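Serine/threonine-protein kinase Tel1 (Chaetomium thermophilum, PDB 6SKY) is a serine/threonine protein kinase of the ATM subfamily that probably signals DNA damage by phosphorylating proteins at Ser/Thr-Gln sites. Local coordinates at residues M2465-R2473 with Q2487-L2497. Residues are numbered along the deposited sequence; the frame is centred on the assembly and turned at random.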
loop_
_atom_site.group_PDB
_atom_site.type_symbol
_atom_site.label_atom_id
_atom_site.label_comp_id
_atom_site.label_asym_id
_atom_site.label_seq_id
_atom_site.Cartn_x
_atom_site.Cartn_y
_atom_site.Cartn_z
ATOM N N MET A 2465 44.115 -22.480 -5.853
ATOM C CA MET A 2465 45.318 -23.190 -5.465
ATOM C C MET A 2465 45.742 -22.909 -4.037
ATOM O O MET A 2465 46.392 -23.758 -3.428
ATOM C CB MET A 2465 46.443 -22.885 -6.437
ATOM C CG MET A 2465 46.783 -24.092 -7.273
ATOM S SD MET A 2465 47.028 -23.739 -9.002
ATOM C CE MET A 2465 48.355 -22.574 -8.869
ATOM N N TYR A 2466 45.358 -21.775 -3.462
ATOM C CA TYR A 2466 45.629 -21.578 -2.045
ATOM C C TYR A 2466 44.745 -22.459 -1.180
ATOM O O TYR A 2466 45.186 -22.933 -0.131
ATOM C CB TYR A 2466 45.453 -20.117 -1.673
ATOM C CG TYR A 2466 46.664 -19.292 -1.974
ATOM C CD1 TYR A 2466 47.761 -19.324 -1.142
ATOM C CD2 TYR A 2466 46.716 -18.488 -3.090
ATOM C CE1 TYR A 2466 48.868 -18.580 -1.412
ATOM C CE2 TYR A 2466 47.819 -17.740 -3.365
ATOM C CZ TYR A 2466 48.893 -17.789 -2.525
ATOM O OH TYR A 2466 50.005 -17.040 -2.800
ATOM N N HIS A 2467 43.507 -22.698 -1.602
ATOM C CA HIS A 2467 42.664 -23.660 -0.908
ATOM C C HIS A 2467 43.265 -25.048 -0.972
ATOM O O HIS A 2467 43.265 -25.778 0.023
ATOM C CB HIS A 2467 41.266 -23.671 -1.509
ATOM C CG HIS A 2467 40.491 -22.425 -1.247
ATOM N ND1 HIS A 2467 40.251 -21.482 -2.218
ATOM C CD2 HIS A 2467 39.911 -21.960 -0.120
ATOM C CE1 HIS A 2467 39.551 -20.492 -1.702
ATOM N NE2 HIS A 2467 39.334 -20.756 -0.429
ATOM N N ILE A 2468 43.788 -25.430 -2.135
ATOM C CA ILE A 2468 44.409 -26.745 -2.249
ATOM C C ILE A 2468 45.643 -26.838 -1.362
ATOM O O ILE A 2468 45.851 -27.841 -0.673
ATOM C CB ILE A 2468 44.739 -27.059 -3.716
ATOM C CG1 ILE A 2468 43.453 -27.151 -4.521
ATOM C CG2 ILE A 2468 45.515 -28.339 -3.815
ATOM C CD1 ILE A 2468 42.380 -27.948 -3.850
ATOM N N TRP A 2469 46.475 -25.798 -1.356
ATOM C CA TRP A 2469 47.674 -25.818 -0.527
ATOM C C TRP A 2469 47.317 -25.944 0.945
ATOM O O TRP A 2469 47.905 -26.749 1.669
ATOM C CB TRP A 2469 48.513 -24.563 -0.765
ATOM C CG TRP A 2469 49.866 -24.661 -0.154
ATOM C CD1 TRP A 2469 50.983 -25.147 -0.738
ATOM C CD2 TRP A 2469 50.241 -24.287 1.174
ATOM N NE1 TRP A 2469 52.035 -25.098 0.133
ATOM C CE2 TRP A 2469 51.602 -24.571 1.318
ATOM C CE3 TRP A 2469 49.554 -23.733 2.255
ATOM C CZ2 TRP A 2469 52.289 -24.322 2.490
ATOM C CZ3 TRP A 2469 50.239 -23.491 3.417
ATOM C CH2 TRP A 2469 51.588 -23.781 3.527
ATOM N N THR A 2470 46.357 -25.152 1.410
ATOM C CA THR A 2470 45.960 -25.230 2.809
ATOM C C THR A 2470 45.377 -26.592 3.145
ATOM O O THR A 2470 45.598 -27.116 4.240
ATOM C CB THR A 2470 44.958 -24.133 3.125
ATOM O OG1 THR A 2470 45.530 -22.870 2.786
ATOM C CG2 THR A 2470 44.622 -24.142 4.587
ATOM N N GLY A 2471 44.629 -27.188 2.221
ATOM C CA GLY A 2471 44.055 -28.489 2.499
ATOM C C GLY A 2471 45.094 -29.587 2.578
ATOM O O GLY A 2471 44.966 -30.514 3.376
ATOM N N ALA A 2472 46.132 -29.505 1.754
ATOM C CA ALA A 2472 47.138 -30.556 1.760
ATOM C C ALA A 2472 48.099 -30.403 2.933
ATOM O O ALA A 2472 48.309 -31.346 3.697
ATOM C CB ALA A 2472 47.896 -30.560 0.436
ATOM N N ARG A 2473 48.684 -29.224 3.094
ATOM C CA ARG A 2473 49.667 -28.980 4.143
ATOM C C ARG A 2473 49.012 -28.565 5.453
ATOM O O ARG A 2473 48.674 -29.407 6.281
ATOM C CB ARG A 2473 50.652 -27.903 3.695
ATOM C CG ARG A 2473 51.075 -28.032 2.243
ATOM C CD ARG A 2473 51.984 -29.222 2.026
ATOM N NE ARG A 2473 51.727 -29.898 0.756
ATOM C CZ ARG A 2473 52.293 -29.568 -0.399
ATOM N NH1 ARG A 2473 52.004 -30.248 -1.499
ATOM N NH2 ARG A 2473 53.149 -28.561 -0.456
ATOM N N GLN A 2487 42.276 -34.397 3.968
ATOM C CA GLN A 2487 43.685 -34.145 3.697
ATOM C C GLN A 2487 44.207 -35.054 2.594
ATOM O O GLN A 2487 44.965 -34.609 1.727
ATOM C CB GLN A 2487 44.495 -34.317 4.980
ATOM C CG GLN A 2487 45.743 -35.167 4.848
ATOM C CD GLN A 2487 46.894 -34.429 4.221
ATOM O OE1 GLN A 2487 47.404 -34.823 3.178
ATOM N NE2 GLN A 2487 47.326 -33.358 4.867
ATOM N N ARG A 2488 43.783 -36.318 2.582
ATOM C CA ARG A 2488 44.256 -37.237 1.553
ATOM C C ARG A 2488 43.735 -36.853 0.176
ATOM O O ARG A 2488 44.483 -36.886 -0.812
ATOM C CB ARG A 2488 43.843 -38.659 1.904
ATOM C CG ARG A 2488 44.627 -39.254 3.047
ATOM C CD ARG A 2488 44.294 -40.717 3.234
ATOM N NE ARG A 2488 42.907 -40.909 3.641
ATOM C CZ ARG A 2488 42.303 -42.089 3.687
ATOM N NH1 ARG A 2488 42.964 -43.183 3.342
ATOM N NH2 ARG A 2488 41.037 -42.175 4.066
ATOM N N ALA A 2489 42.457 -36.486 0.086
ATOM C CA ALA A 2489 41.893 -36.100 -1.202
ATOM C C ALA A 2489 42.542 -34.832 -1.731
ATOM O O ALA A 2489 42.882 -34.745 -2.920
ATOM C CB ALA A 2489 40.387 -35.917 -1.081
ATOM N N THR A 2490 42.724 -33.833 -0.870
ATOM C CA THR A 2490 43.381 -32.618 -1.326
ATOM C C THR A 2490 44.829 -32.883 -1.709
ATOM O O THR A 2490 45.345 -32.249 -2.631
ATOM C CB THR A 2490 43.289 -31.541 -0.257
ATOM O OG1 THR A 2490 41.997 -31.590 0.347
ATOM C CG2 THR A 2490 43.461 -30.190 -0.876
ATOM N N ASP A 2491 45.485 -33.841 -1.053
ATOM C CA ASP A 2491 46.845 -34.191 -1.443
ATOM C C ASP A 2491 46.879 -34.824 -2.826
ATOM O O ASP A 2491 47.788 -34.549 -3.615
ATOM C CB ASP A 2491 47.454 -35.132 -0.412
ATOM C CG ASP A 2491 48.821 -34.687 0.042
ATOM O OD1 ASP A 2491 49.391 -33.779 -0.592
ATOM O OD2 ASP A 2491 49.325 -35.241 1.041
ATOM N N LYS A 2492 45.904 -35.677 -3.139
ATOM C CA LYS A 2492 45.847 -36.244 -4.486
ATOM C C LYS A 2492 45.613 -35.163 -5.532
ATOM O O LYS A 2492 46.236 -35.179 -6.602
ATOM C CB LYS A 2492 44.756 -37.306 -4.573
ATOM C CG LYS A 2492 44.969 -38.470 -3.640
ATOM C CD LYS A 2492 43.778 -39.394 -3.635
ATOM C CE LYS A 2492 43.809 -40.296 -2.420
ATOM N NZ LYS A 2492 42.665 -41.242 -2.407
ATOM N N ILE A 2493 44.724 -34.209 -5.243
ATOM C CA ILE A 2493 44.487 -33.121 -6.191
ATOM C C ILE A 2493 45.741 -32.276 -6.366
ATOM O O ILE A 2493 46.032 -31.802 -7.465
ATOM C CB ILE A 2493 43.290 -32.260 -5.755
ATOM C CG1 ILE A 2493 41.998 -33.046 -5.848
ATOM C CG2 ILE A 2493 43.164 -31.036 -6.631
ATOM C CD1 ILE A 2493 40.800 -32.216 -5.551
ATOM N N ALA A 2494 46.505 -32.070 -5.290
ATOM C CA ALA A 2494 47.738 -31.296 -5.404
ATOM C C ALA A 2494 48.774 -32.020 -6.253
ATOM O O ALA A 2494 49.448 -31.404 -7.092
ATOM C CB ALA A 2494 48.298 -31.002 -4.019
ATOM N N LYS A 2495 48.925 -33.328 -6.037
ATOM C CA LYS A 2495 49.831 -34.111 -6.866
ATOM C C LYS A 2495 49.423 -34.050 -8.327
ATOM O O LYS A 2495 50.279 -34.006 -9.215
ATOM C CB LYS A 2495 49.863 -35.558 -6.392
ATOM C CG LYS A 2495 50.413 -35.757 -5.003
ATOM C CD LYS A 2495 50.003 -37.117 -4.468
ATOM C CE LYS A 2495 50.285 -37.241 -2.984
ATOM N NZ LYS A 2495 49.518 -38.357 -2.372
ATOM N N ALA A 2496 48.118 -34.054 -8.600
ATOM C CA ALA A 2496 47.673 -33.979 -9.987
ATOM C C ALA A 2496 47.876 -32.590 -10.569
ATOM O O ALA A 2496 48.150 -32.455 -11.764
ATOM C CB ALA A 2496 46.209 -34.389 -10.091
ATOM N N LEU A 2497 47.739 -31.549 -9.749
ATOM C CA LEU A 2497 47.978 -30.190 -10.221
ATOM C C LEU A 2497 49.431 -29.993 -10.607
ATOM O O LEU A 2497 49.730 -29.301 -11.584
ATOM C CB LEU A 2497 47.594 -29.172 -9.154
ATOM C CG LEU A 2497 46.146 -28.728 -9.051
ATOM C CD1 LEU A 2497 46.048 -27.625 -8.046
ATOM C CD2 LEU A 2497 45.650 -28.267 -10.395
#
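Ile2468 is the knob of this contact. Its side chain sits in a hole formed by Thr2490, Ile2493, Ala2494 and Leu2497. The two branches divide the work. CG2, anti to the backbone N, packs on Ala2494, 3.9 Å from CB. CD1 reaches Thr2490 CG2, also 3.9 Å away, and lies near the CG2 branch of Ile2493. Val2453 and Cys2457 of helix 2444-2459 also touch Ile2468, which is buried. Met2465 extends this apolar strip. Its bent chain brings CG to 3.7 Å from Leu2497 CD1, and the two side chains pass at an oblique angle.

Thr2490 lies over the backbone of Gly2471 and Ala2472. With chi1 at -40°, its methyl CG2 faces the other helix and approaches Gly2471 CA to 3.8 Å. Its OG1 turns back to Arg2486 O within its own helix. The bare Gly2471 lets this methyl come close to the main chain.

The other end is polar and looser. Gln2487 NE2 donates to Ala2472 O, but the modelled 2.5 Å is too short to be relied on. Asp2491 OD1 stands 4.5 Å from Arg2473 NH1, near the guanidinium plane but beyond salt-bridge range. The exposed Arg2473 has its salt bridge with Asp2511 instead.

The helix axes approach to 8.2 Å at -129°, so the chain runs back at a slant. An unmodelled linker, 2474-2481, separates the two helices. This is a slanted antiparallel pair of consecutive helices with one knob in a four-residue hole. Helix 2461-2472 of the FAT region packs here against the kinase domain, where Trp2469 touches Thr2655 of strand 2651-2655.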